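Local atomic coordinates of ORF10 (Moritella marina, PDB entry 6RIW), a protein that probably joins acyl units by decarboxylative condensation, as the ketosynthase–chain length factor didomain of a larger polyunsaturated fatty acid synthase. Residues A[240-245]-A[255-259]; A[32-36]-A[61-65]; A[233-238]-A[632-638]; A[11-15]-A[366-370]; A[246-250]-A[330-334]. All blocks are in the same frame, centred on the assembly; numbering follows the deposited sequence.

Contact 1 of 5, residues A[240-245]-A[255-259]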
# COMPACT_ATOMS: atom_id res chain seq x y z
N ALA A 240 4.51 19.20 -9.68
CA ALA A 240 3.65 18.51 -10.63
C ALA A 240 2.40 19.30 -11.00
O ALA A 240 1.77 19.00 -12.02
CB ALA A 240 3.24 17.14 -10.08
N TYR A 241 2.03 20.31 -10.21
CA TYR A 241 0.90 21.18 -10.52
C TYR A 241 1.28 22.20 -11.60
O TYR A 241 2.41 22.68 -11.63
CB TYR A 241 0.44 21.91 -9.27
CG TYR A 241 -0.22 21.04 -8.21
CD1 TYR A 241 -1.37 20.32 -8.50
CD2 TYR A 241 0.29 20.98 -6.91
CE1 TYR A 241 -1.99 19.53 -7.52
CE2 TYR A 241 -0.33 20.21 -5.93
CZ TYR A 241 -1.46 19.50 -6.24
OH TYR A 241 -2.08 18.73 -5.29
N PRO A 242 0.34 22.57 -12.48
CA PRO A 242 0.69 23.45 -13.61
C PRO A 242 0.90 24.90 -13.18
O PRO A 242 0.06 25.49 -12.50
CB PRO A 242 -0.51 23.32 -14.56
CG PRO A 242 -1.66 22.94 -13.68
CD PRO A 242 -1.05 22.09 -12.56
N ALA A 243 2.04 25.47 -13.59
CA ALA A 243 2.33 26.85 -13.22
C ALA A 243 1.33 27.82 -13.84
O ALA A 243 0.97 28.82 -13.21
CB ALA A 243 3.77 27.21 -13.63
N ASN A 244 0.83 27.52 -15.04
CA ASN A 244 -0.19 28.36 -15.67
C ASN A 244 -1.62 27.94 -15.30
O ASN A 244 -2.57 28.42 -15.92
CB ASN A 244 -0.00 28.36 -17.19
CG ASN A 244 -0.34 27.02 -17.83
OD1 ASN A 244 -0.58 26.02 -17.13
ND2 ASN A 244 -0.35 26.98 -19.16
N ASN A 245 -1.77 27.04 -14.33
CA ASN A 245 -3.08 26.56 -13.87
C ASN A 245 -3.87 25.85 -14.97
O ASN A 245 -5.10 25.73 -14.88
CB ASN A 245 -3.91 27.69 -13.25
CG ASN A 245 -4.88 27.19 -12.18
OD1 ASN A 245 -6.09 27.41 -12.29
ND2 ASN A 245 -4.36 26.53 -11.15
N GLN A 255 0.41 22.23 -18.31
CA GLN A 255 1.70 22.25 -17.63
C GLN A 255 1.78 21.34 -16.41
O GLN A 255 2.76 21.42 -15.66
CB GLN A 255 2.06 23.69 -17.24
CG GLN A 255 2.39 24.53 -18.46
CD GLN A 255 2.93 25.89 -18.11
OE1 GLN A 255 2.86 26.32 -16.95
NE2 GLN A 255 3.47 26.59 -19.11
N GLY A 256 0.81 20.46 -16.21
CA GLY A 256 0.81 19.64 -15.01
C GLY A 256 -0.53 18.95 -14.84
O GLY A 256 -1.39 18.97 -15.72
N LEU A 257 -0.67 18.33 -13.67
CA LEU A 257 -1.88 17.60 -13.32
C LEU A 257 -2.55 18.22 -12.10
O LEU A 257 -1.94 18.99 -11.35
CB LEU A 257 -1.57 16.10 -13.04
CG LEU A 257 -0.55 15.77 -11.93
CD1 LEU A 257 -1.15 15.81 -10.51
CD2 LEU A 257 0.05 14.39 -12.19
N PHE A 258 -3.82 17.87 -11.92
CA PHE A 258 -4.51 17.98 -10.65
C PHE A 258 -4.79 16.57 -10.13
O PHE A 258 -5.12 15.67 -10.92
CB PHE A 258 -5.85 18.72 -10.78
CG PHE A 258 -5.74 20.14 -11.27
CD1 PHE A 258 -4.61 20.92 -11.01
CD2 PHE A 258 -6.78 20.70 -11.99
CE1 PHE A 258 -4.53 22.25 -11.47
CE2 PHE A 258 -6.72 22.03 -12.45
CZ PHE A 258 -5.59 22.79 -12.20
N ALA A 259 -4.63 16.37 -8.83
CA ALA A 259 -4.86 15.07 -8.21
C ALA A 259 -6.32 14.93 -7.80
O ALA A 259 -7.13 15.85 -7.95
CB ALA A 259 -3.93 14.89 -7.02
O HOH W 1 -4.76 18.15 -6.37
O HOH W 2 4.28 23.79 -14.36
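Pro-242 rides over the hollow left by Gly-256, the two CA atoms only 4.1 Å apart; any side chain on Gly-256 would run into Ala-240 O and Pro-242 N. This closeness lets Leu-257 N reach Ala-240 O in a 3.0 Å hydrogen bond, nearly straight at 161°. The pyrrolidine ring is the main bump. Its CB rests on Gln-255 CB at 3.7 Å, and its CD meets Phe-258 CE1 at 3.7 Å, the two side chains lying about perpendicular. Tyr-241 CD1 fills in at the Phe-258 ring edge, 4.1 Å from Phe-258 CD1, while Tyr-241 OH shares a water with Ala-259 N. At the other end Gln-255, extended beyond CG, lays its amide on that of Asn-244, planes 16° apart. Its OE1 takes a weak bond from Asn-244 N (3.0 Å), and Asn-244 OD1 is held by Val-246 N. A second water joins Ala-243 N to Gln-255 O. Leu-257 O is buried without a polar partner. The type I turn from Pro-242 to Asn-245 thus folds back on the chain leading into strand 259-270, closing the loop after helix 228-237 in the thiolase-like ketosynthase fold.

Contact 2 of 5, residues A[32-36]-A[61-65]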
# COMPACT_ATOMS: atom_id res chain seq x y z
N CYS A 32 -15.57 18.01 -13.47
CA CYS A 32 -15.87 17.65 -12.08
C CYS A 32 -14.77 18.06 -11.10
O CYS A 32 -14.83 17.66 -9.93
CB CYS A 32 -16.11 16.14 -11.99
SG CYS A 32 -17.42 15.55 -13.13
N ARG A 33 -13.77 18.82 -11.55
CA ARG A 33 -12.70 19.29 -10.69
C ARG A 33 -13.16 20.53 -9.91
O ARG A 33 -14.06 21.25 -10.34
CB ARG A 33 -11.44 19.59 -11.52
CG ARG A 33 -11.05 18.40 -12.44
CD ARG A 33 -10.10 18.81 -13.56
NE ARG A 33 -10.67 19.88 -14.37
CZ ARG A 33 -9.95 20.77 -15.05
NH1 ARG A 33 -8.62 20.72 -15.04
NH2 ARG A 33 -10.57 21.72 -15.74
N SER A 34 -12.53 20.77 -8.75
CA SER A 34 -12.96 21.86 -7.88
C SER A 34 -11.81 22.24 -6.95
O SER A 34 -10.75 21.61 -6.93
CB SER A 34 -14.20 21.48 -7.07
OG SER A 34 -13.93 20.41 -6.18
N LYS A 35 -12.02 23.30 -6.17
CA LYS A 35 -11.02 23.74 -5.21
C LYS A 35 -11.23 23.04 -3.87
O LYS A 35 -12.35 22.91 -3.39
CB LYS A 35 -11.09 25.26 -5.02
CG LYS A 35 -10.74 26.03 -6.28
CD LYS A 35 -11.01 27.52 -6.11
CE LYS A 35 -9.88 28.36 -6.69
NZ LYS A 35 -9.98 29.77 -6.21
N ALA A 36 -10.12 22.60 -3.28
CA ALA A 36 -10.19 21.98 -1.96
C ALA A 36 -10.59 23.01 -0.92
O ALA A 36 -10.21 24.19 -1.00
CB ALA A 36 -8.85 21.35 -1.59
N VAL A 61 -4.68 24.30 -5.22
CA VAL A 61 -5.72 23.64 -4.42
C VAL A 61 -6.76 22.95 -5.28
O VAL A 61 -7.71 22.36 -4.74
CB VAL A 61 -6.40 24.62 -3.44
CG1 VAL A 61 -5.41 25.14 -2.41
CG2 VAL A 61 -7.05 25.77 -4.19
N HIS A 62 -6.61 22.96 -6.61
CA HIS A 62 -7.55 22.30 -7.50
C HIS A 62 -7.35 20.79 -7.48
O HIS A 62 -6.22 20.30 -7.42
CB HIS A 62 -7.38 22.83 -8.93
CG HIS A 62 -7.98 24.18 -9.15
ND1 HIS A 62 -7.27 25.35 -8.96
CD2 HIS A 62 -9.23 24.56 -9.52
CE1 HIS A 62 -8.05 26.38 -9.20
NE2 HIS A 62 -9.24 25.93 -9.54
N GLY A 63 -8.45 20.06 -7.55
CA GLY A 63 -8.40 18.61 -7.61
C GLY A 63 -9.77 18.04 -7.90
O GLY A 63 -10.74 18.78 -8.09
N GLY A 64 -9.84 16.72 -7.94
CA GLY A 64 -11.11 16.04 -8.06
C GLY A 64 -11.49 15.49 -6.71
O GLY A 64 -10.86 14.54 -6.24
N TYR A 65 -12.50 16.07 -6.05
CA TYR A 65 -12.84 15.67 -4.69
C TYR A 65 -14.23 15.06 -4.64
O TYR A 65 -15.07 15.28 -5.52
CB TYR A 65 -12.75 16.86 -3.73
CG TYR A 65 -11.37 17.44 -3.74
CD1 TYR A 65 -10.30 16.73 -3.22
CD2 TYR A 65 -11.13 18.68 -4.32
CE1 TYR A 65 -9.02 17.25 -3.25
CE2 TYR A 65 -9.86 19.22 -4.36
CZ TYR A 65 -8.81 18.50 -3.82
OH TYR A 65 -7.53 19.03 -3.87
O HOH W 3 -14.28 17.99 -7.27
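Ser-34 and Gly-63 form an antiparallel hydrogen-bonded pair, Ser-34 N to Gly-63 O and Gly-63 N to Ser-34 O, and Lys-35 and His-62 follow as a non-hydrogen-bonded pair with CA atoms 4.4 Å apart. One further bond, Ala-36 N to Val-61 O at 2.8 Å, carries the pairing past the short strands. On the face bearing Lys-35 and His-62, the two side chains run alongside each other in the same direction. Lys-35 CG lies over the imidazole as a CH-pi contact, 3.9 Å from the centroid of the His-62 ring, and Lys-35 CE follows at 3.7 Å from His-62 CE1. The lysine aliphatic chain therefore covers the ring, while Lys-35 NZ stays 5.1 Å from His-62 NE2. On the other face lies Ser-34, with the Tyr-65 ring against it. With OG set between backbone N and carbonyl carbon (chi1 64°), Ser-34 turns its hydroxyl to the edge of the Tyr-65 ring and to a water that also joins Cys-32 O and Tyr-65 N. Tyr-65 bends back beneath Gly-63, where a CB would strike its OH, and its CZ packs on Ala-36 CB at 3.6 Å. The pair of strands lies beside strand 259-270: backbone bonds of Gly-64 with Ala-259 and Glu-261 pair strand 62-64 in parallel with it. Phe-258 meets the His-62 ring, and helix 38-41 adjoins Ala-36 through Met-41 and Tyr-65 through Gln-40.

Contact 3 of 5, residues A[233-238]-A[632-638]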
# COMPACT_ATOMS: atom_id res chain seq x y z
N MET A 233 0.89 18.58 -0.66
CA MET A 233 2.27 18.93 -0.36
C MET A 233 3.24 18.12 -1.21
O MET A 233 4.26 18.65 -1.68
CB MET A 233 2.56 18.71 1.13
CG MET A 233 1.88 19.70 2.05
SD MET A 233 2.42 21.42 1.78
CE MET A 233 1.26 22.30 2.84
N GLY A 234 2.92 16.85 -1.45
CA GLY A 234 3.78 16.03 -2.30
C GLY A 234 3.84 16.53 -3.73
O GLY A 234 4.92 16.72 -4.30
N PHE A 235 2.68 16.73 -4.34
CA PHE A 235 2.70 17.20 -5.73
C PHE A 235 3.26 18.62 -5.83
O PHE A 235 3.78 19.00 -6.89
CB PHE A 235 1.30 17.10 -6.34
CG PHE A 235 0.92 15.69 -6.73
CD1 PHE A 235 1.74 14.95 -7.57
CD2 PHE A 235 -0.22 15.10 -6.22
CE1 PHE A 235 1.42 13.64 -7.92
CE2 PHE A 235 -0.55 13.80 -6.57
CZ PHE A 235 0.26 13.07 -7.42
N SER A 236 3.18 19.40 -4.76
CA SER A 236 3.85 20.70 -4.78
C SER A 236 5.37 20.55 -4.76
O SER A 236 6.06 21.24 -5.52
CB SER A 236 3.37 21.57 -3.62
OG SER A 236 1.98 21.81 -3.77
N ILE A 237 5.92 19.64 -3.93
CA ILE A 237 7.38 19.51 -3.92
C ILE A 237 7.87 18.84 -5.19
O ILE A 237 8.99 19.11 -5.66
CB ILE A 237 7.88 18.77 -2.65
CG1 ILE A 237 9.41 18.87 -2.54
CG2 ILE A 237 7.50 17.34 -2.65
CD1 ILE A 237 9.90 20.28 -2.15
N PHE A 238 7.06 17.97 -5.79
CA PHE A 238 7.37 17.42 -7.11
C PHE A 238 7.23 18.44 -8.23
O PHE A 238 7.60 18.13 -9.37
CB PHE A 238 6.46 16.23 -7.41
CG PHE A 238 6.64 15.04 -6.48
CD1 PHE A 238 7.79 14.91 -5.72
CD2 PHE A 238 5.67 14.06 -6.40
CE1 PHE A 238 7.97 13.81 -4.87
CE2 PHE A 238 5.84 12.96 -5.56
CZ PHE A 238 6.99 12.84 -4.79
N ALA A 632 9.89 19.12 3.51
CA ALA A 632 9.82 18.20 2.38
C ALA A 632 10.93 18.48 1.37
O ALA A 632 11.22 19.63 1.04
CB ALA A 632 8.47 18.33 1.67
N GLN A 633 11.57 17.41 0.90
CA GLN A 633 12.53 17.48 -0.20
C GLN A 633 12.16 16.42 -1.23
O GLN A 633 11.51 15.42 -0.90
CB GLN A 633 13.97 17.28 0.29
CG GLN A 633 14.41 18.22 1.42
CD GLN A 633 14.56 19.67 0.96
OE1 GLN A 633 14.60 19.95 -0.24
NE2 GLN A 633 14.62 20.59 1.92
N LEU A 634 12.59 16.65 -2.47
CA LEU A 634 12.12 15.84 -3.61
C LEU A 634 12.36 14.35 -3.39
O LEU A 634 11.43 13.53 -3.43
CB LEU A 634 12.80 16.31 -4.90
CG LEU A 634 12.43 15.55 -6.18
CD1 LEU A 634 10.97 15.75 -6.49
CD2 LEU A 634 13.27 16.03 -7.36
N ASN A 635 13.62 13.96 -3.22
CA ASN A 635 13.91 12.53 -3.11
C ASN A 635 13.30 11.95 -1.84
O ASN A 635 12.74 10.84 -1.87
CB ASN A 635 15.41 12.30 -3.15
CG ASN A 635 15.97 12.53 -4.53
OD1 ASN A 635 15.67 11.79 -5.47
ND2 ASN A 635 16.75 13.61 -4.69
N GLN A 636 13.38 12.68 -0.73
CA GLN A 636 12.78 12.18 0.50
C GLN A 636 11.30 11.89 0.30
O GLN A 636 10.79 10.86 0.76
CB GLN A 636 13.00 13.16 1.65
CG GLN A 636 12.59 12.58 3.00
CD GLN A 636 12.33 13.64 4.08
OE1 GLN A 636 12.15 14.83 3.79
NE2 GLN A 636 12.28 13.20 5.33
N TYR A 637 10.58 12.78 -0.39
CA TYR A 637 9.15 12.52 -0.55
C TYR A 637 8.87 11.32 -1.46
O TYR A 637 7.88 10.62 -1.24
CB TYR A 637 8.43 13.76 -1.07
CG TYR A 637 7.10 14.07 -0.38
CD1 TYR A 637 5.94 13.37 -0.68
CD2 TYR A 637 7.01 15.11 0.53
CE1 TYR A 637 4.71 13.69 -0.05
CE2 TYR A 637 5.82 15.44 1.15
CZ TYR A 637 4.68 14.73 0.87
OH TYR A 637 3.52 15.11 1.53
N THR A 638 9.72 11.06 -2.47
CA THR A 638 9.51 9.84 -3.26
C THR A 638 9.60 8.59 -2.38
O THR A 638 8.96 7.57 -2.68
CB THR A 638 10.51 9.70 -4.43
OG1 THR A 638 11.83 9.44 -3.92
CG2 THR A 638 10.52 10.95 -5.29
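Tyr-637 lays its phenol ring over Gly-234, and this CH-pi contact centres the meeting of two helices. Gly-234 CA stands over the ring face, 3.7 Å from the centroid of the Tyr-637 ring; a CB on Gly-234 would collide with Tyr-637 CE1, so the bare glycine is what admits the ring. The second aromatic interaction is an offset edge-to-face pair, in which Tyr-637 turns its edge to the face of Phe-238 with planes at 82°. Apolar contacts surround these. Phe-238 CD1 touches Leu-634 CD1 at 3.4 Å, and Phe-238 CE1 meets Tyr-637 CB at 3.8 Å and Thr-638 CG2 at 3.9 Å. Ile-237, its CG1 anti to the backbone N (chi1 -170°), sends that branch toward Ala-632 CB at 4.3 Å, while the other branch, CG2, lies 3.9 Å from Tyr-637 CD2. Among polar groups, Thr-638 OG1 bonds Asn-635 O within its own helix, whereas Tyr-637 OH reaches across to Phe-230 O, an earlier residue of helix 228-237. Were Tyr-637 replaced by an alanine, Phe-230 O would probably lose its hydroxyl partner and a gap would open over Gly-234. Helix segments 233-237 and 634-638 pass at 9.9 Å, their directions 140° apart. Joining the first ketosynthase-family region to the second, the contact rests on apolar packing and on the face and edge of Tyr-637, which implies a snug, largely apolar seam in which the tyrosine hydroxyl supplies a directional bond to the partner helix.

Contact 4 of 5, residues A[11-15]-A[366-370]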
# COMPACT_ATOMS: atom_id res chain seq x y z
N ASN A 11 -18.94 2.98 -8.86
CA ASN A 11 -17.97 4.07 -8.76
C ASN A 11 -18.39 5.08 -7.71
O ASN A 11 -19.58 5.32 -7.48
CB ASN A 11 -17.81 4.80 -10.09
CG ASN A 11 -19.12 5.43 -10.55
OD1 ASN A 11 -20.07 4.72 -10.85
ND2 ASN A 11 -19.18 6.77 -10.57
N LEU A 12 -17.38 5.70 -7.11
CA LEU A 12 -17.56 6.93 -6.33
C LEU A 12 -16.45 7.84 -6.83
O LEU A 12 -15.30 7.74 -6.39
CB LEU A 12 -17.49 6.70 -4.82
CG LEU A 12 -17.72 7.92 -3.93
CD1 LEU A 12 -19.11 8.51 -4.21
CD2 LEU A 12 -17.58 7.48 -2.47
N PHE A 13 -16.80 8.71 -7.78
CA PHE A 13 -15.87 9.59 -8.46
C PHE A 13 -16.21 11.04 -8.14
O PHE A 13 -17.34 11.33 -7.72
CB PHE A 13 -15.95 9.41 -9.99
CG PHE A 13 -15.55 8.05 -10.48
CD1 PHE A 13 -14.76 7.19 -9.71
CD2 PHE A 13 -15.95 7.64 -11.74
CE1 PHE A 13 -14.40 5.93 -10.18
CE2 PHE A 13 -15.60 6.39 -12.24
CZ PHE A 13 -14.81 5.53 -11.46
N PRO A 14 -15.27 11.98 -8.32
CA PRO A 14 -15.65 13.39 -8.22
C PRO A 14 -16.86 13.64 -9.11
O PRO A 14 -16.82 13.32 -10.30
CB PRO A 14 -14.40 14.14 -8.70
CG PRO A 14 -13.25 13.17 -8.42
CD PRO A 14 -13.83 11.79 -8.61
N GLY A 15 -17.96 14.11 -8.52
CA GLY A 15 -19.16 14.40 -9.27
C GLY A 15 -20.19 13.30 -9.37
O GLY A 15 -21.33 13.59 -9.74
N LEU A 366 -11.93 14.53 -14.40
CA LEU A 366 -11.94 14.18 -12.98
C LEU A 366 -10.68 14.56 -12.22
O LEU A 366 -10.72 14.57 -10.98
CB LEU A 366 -12.12 12.66 -12.80
CG LEU A 366 -13.32 12.00 -13.43
CD1 LEU A 366 -13.31 10.52 -13.11
CD2 LEU A 366 -14.55 12.67 -12.90
N GLY A 367 -9.59 14.84 -12.91
CA GLY A 367 -8.28 14.84 -12.30
C GLY A 367 -7.69 13.44 -12.28
O GLY A 367 -8.26 12.46 -12.78
N HIS A 368 -6.51 13.34 -11.67
CA HIS A 368 -5.77 12.08 -11.57
C HIS A 368 -6.08 11.46 -10.21
O HIS A 368 -5.61 11.95 -9.18
CB HIS A 368 -4.27 12.35 -11.76
CG HIS A 368 -3.39 11.14 -11.63
ND1 HIS A 368 -3.89 9.87 -11.39
CD2 HIS A 368 -2.05 10.99 -11.77
CE1 HIS A 368 -2.88 9.01 -11.34
NE2 HIS A 368 -1.76 9.66 -11.58
N LEU A 369 -6.86 10.38 -10.22
CA LEU A 369 -7.33 9.75 -8.98
C LEU A 369 -6.28 8.84 -8.33
O LEU A 369 -6.65 8.02 -7.46
CB LEU A 369 -8.62 8.98 -9.26
CG LEU A 369 -9.94 9.71 -9.00
CD1 LEU A 369 -10.02 11.04 -9.75
CD2 LEU A 369 -11.18 8.83 -9.29
N LEU A 370 -5.01 8.91 -8.73
CA LEU A 370 -3.91 8.23 -8.04
C LEU A 370 -4.14 6.72 -8.09
O LEU A 370 -4.25 6.17 -9.20
CB LEU A 370 -3.81 8.84 -6.64
CG LEU A 370 -3.71 10.37 -6.58
CD1 LEU A 370 -3.63 10.89 -5.14
CD2 LEU A 370 -2.50 10.85 -7.40
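Leu-366 opens the second segment with both methyls turned to the chain that follows strand 4-12. Its CG lies anti to the carbonyl carbon (chi1 -56°), which directs the fork at Phe-13 and Pro-14: CD1 comes to 4.1 Å from Phe-13 CD2, and CD2 lies 3.5 Å from Pro-14 O. The backbone oxygen of the same leucine faces Pro-14 CG at 3.9 Å and is buried with no polar partner in the model. Gly-367 then ends helix 363-366 with a positive phi of 85°, a conformation in which a side chain would press on the preceding carbonyl oxygen, and so swings the chain around. His-368 takes no part in the packing; its backbone N bonds to Phe-258 O. The turn brings Leu-369 back, and it reaches toward the pyrrolidine ring, with Leu-369 CD1 4.0 Å from Pro-14 CD. Its second methyl, CD2, sits 4.0 Å from Phe-13 CD1, the two side chains crossing at about a right angle. Phe-13 is thus touched at its two ortho carbons by different leucines, while Asn-11 CB covers a ring face. Phe-22 of helix 19-27 meets Phe-13 edge-to-face and also touches Leu-366; Met-375 and Pro-376 of helix 374-387 also touch Phe-13. Wholly apolar across the two segments, the arrangement buries the exit of an N-terminal strand against a helix-ending glycine turn from later in the first ketosynthase region, whose Asn-Leu-Gly-His sequence is that of ketosynthases; in relatives this histidine is one of the Cys-His-His active-site residues, to which His-368 probably corresponds.

Contact 5 of 5, residues A[246-250]-A[330-334]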
# COMPACT_ATOMS: atom_id res chain seq x y z
N VAL A 246 -3.20 25.34 -16.00
CA VAL A 246 -3.85 24.60 -17.08
C VAL A 246 -3.54 23.11 -16.90
O VAL A 246 -2.41 22.67 -17.12
CB VAL A 246 -3.42 25.09 -18.47
CG1 VAL A 246 -4.04 24.22 -19.55
CG2 VAL A 246 -3.82 26.54 -18.66
N HIS A 247 -4.57 22.34 -16.53
CA HIS A 247 -4.52 20.88 -16.47
C HIS A 247 -5.39 20.36 -17.61
O HIS A 247 -6.62 20.36 -17.51
CB HIS A 247 -4.99 20.37 -15.11
CG HIS A 247 -5.44 18.94 -15.14
ND1 HIS A 247 -4.59 17.89 -15.45
CD2 HIS A 247 -6.65 18.38 -14.90
CE1 HIS A 247 -5.26 16.75 -15.40
NE2 HIS A 247 -6.51 17.02 -15.08
N ALA A 248 -4.75 19.90 -18.69
CA ALA A 248 -5.47 19.58 -19.92
C ALA A 248 -4.77 18.45 -20.64
O ALA A 248 -3.91 18.67 -21.51
CB ALA A 248 -5.59 20.80 -20.83
N PRO A 249 -5.11 17.20 -20.30
CA PRO A 249 -4.44 16.06 -20.94
C PRO A 249 -4.51 16.15 -22.46
O PRO A 249 -5.56 16.46 -23.03
CB PRO A 249 -5.24 14.85 -20.41
CG PRO A 249 -5.80 15.33 -19.09
CD PRO A 249 -6.12 16.79 -19.31
N PHE A 250 -3.37 15.91 -23.10
CA PHE A 250 -3.13 15.92 -24.55
C PHE A 250 -2.99 17.34 -25.11
O PHE A 250 -2.71 17.47 -26.31
CB PHE A 250 -4.21 15.18 -25.35
CG PHE A 250 -4.18 13.69 -25.18
CD1 PHE A 250 -3.02 12.97 -25.42
CD2 PHE A 250 -5.31 13.00 -24.77
CE1 PHE A 250 -2.98 11.58 -25.27
CE2 PHE A 250 -5.28 11.62 -24.62
CZ PHE A 250 -4.11 10.92 -24.87
N CYS A 330 -6.12 6.51 -22.42
CA CYS A 330 -4.70 6.71 -22.13
C CYS A 330 -4.47 7.09 -20.69
O CYS A 330 -5.38 7.52 -19.97
CB CYS A 330 -4.12 7.80 -23.03
SG CYS A 330 -4.18 7.34 -24.76
N HIS A 331 -3.21 6.95 -20.28
CA HIS A 331 -2.81 7.38 -18.94
C HIS A 331 -2.80 8.91 -18.83
O HIS A 331 -3.12 9.45 -17.75
CB HIS A 331 -1.44 6.79 -18.62
CG HIS A 331 -0.82 7.35 -17.39
ND1 HIS A 331 -1.29 7.07 -16.13
CD2 HIS A 331 0.23 8.19 -17.22
CE1 HIS A 331 -0.56 7.70 -15.23
NE2 HIS A 331 0.37 8.39 -15.86
N ALA A 332 -2.48 9.61 -19.93
CA ALA A 332 -2.37 11.06 -20.06
C ALA A 332 -2.90 11.89 -18.89
O ALA A 332 -4.10 12.14 -18.79
CB ALA A 332 -3.11 11.53 -21.32
N THR A 333 -1.99 12.38 -18.04
CA THR A 333 -2.38 13.13 -16.86
C THR A 333 -2.40 14.63 -17.08
O THR A 333 -2.89 15.35 -16.20
CB THR A 333 -1.40 12.87 -15.72
OG1 THR A 333 -0.12 13.39 -16.11
CG2 THR A 333 -1.30 11.39 -15.41
N GLY A 334 -1.85 15.12 -18.19
CA GLY A 334 -1.63 16.54 -18.37
C GLY A 334 -0.21 16.99 -18.13
O GLY A 334 0.13 18.13 -18.49
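A buried, mainly apolar loop-to-loop contact joins Pro-249 and Phe-250 to Ala-332 and Cys-330. The second loop, following strand 327-329, carries the His-Ala-Thr-Gly sequence characteristic of thiolase-fold ketosynthases, whose histidine belongs in relatives to the Cys-His-His active site. Backbones come closest where Pro-249 CA lies 3.8 Å from Gly-334 CA; a side chain on Gly-334 would collide with His-247 ND1, and at its positive phi one would also press on the carbonyl O of Thr-333. Pro-249 CB packs on Ala-332 CB at 4.0 Å and lies 3.4 Å from Ala-332 O, an oxygen bonded to Ser-361 OG. His-247, its CG anti to the backbone N (chi1 159°), sets one ring face under Pro-249 CD. His-247 NE2 is hydrogen-bonded to Lys-363 O and His-247 ND1 weakly to Gly-256 O, so the imidazole links helix 363-366 to the 255-259 segment. With an alanine here, Lys-363 O would probably lose its imidazole partner and Pro-249 CD the ring face beneath it. Phe-250 takes Ala-332 CB over its face as a CH-pi contact, 3.9 Å from the centroid of the Phe-250 ring. At that ring's edge, in its plane, Cys-330 SG sits 3.6 Å from Phe-250 CZ.

From the N terminus, residues 11-15 open contact 4, and contact 2 soon closes a short loop within its span. Residues 233-238 next open contact 3. Contact 1 follows, but 246-250 leaves its loop to start contact 5, so contacts 1 and 5 cross; contact 5 closes at 330-334, within the spans of both contacts 3 and 4. Contact 4 closes at 366-370, crossing contact 3, which reaches its partner only at 632-638. Contacts 1, 2, 4 and 5 draw together loops and short strands within the first ketosynthase region, meeting through Phe-258, Arg-33 and His-368, whereas contact 3 ties this region to the second one.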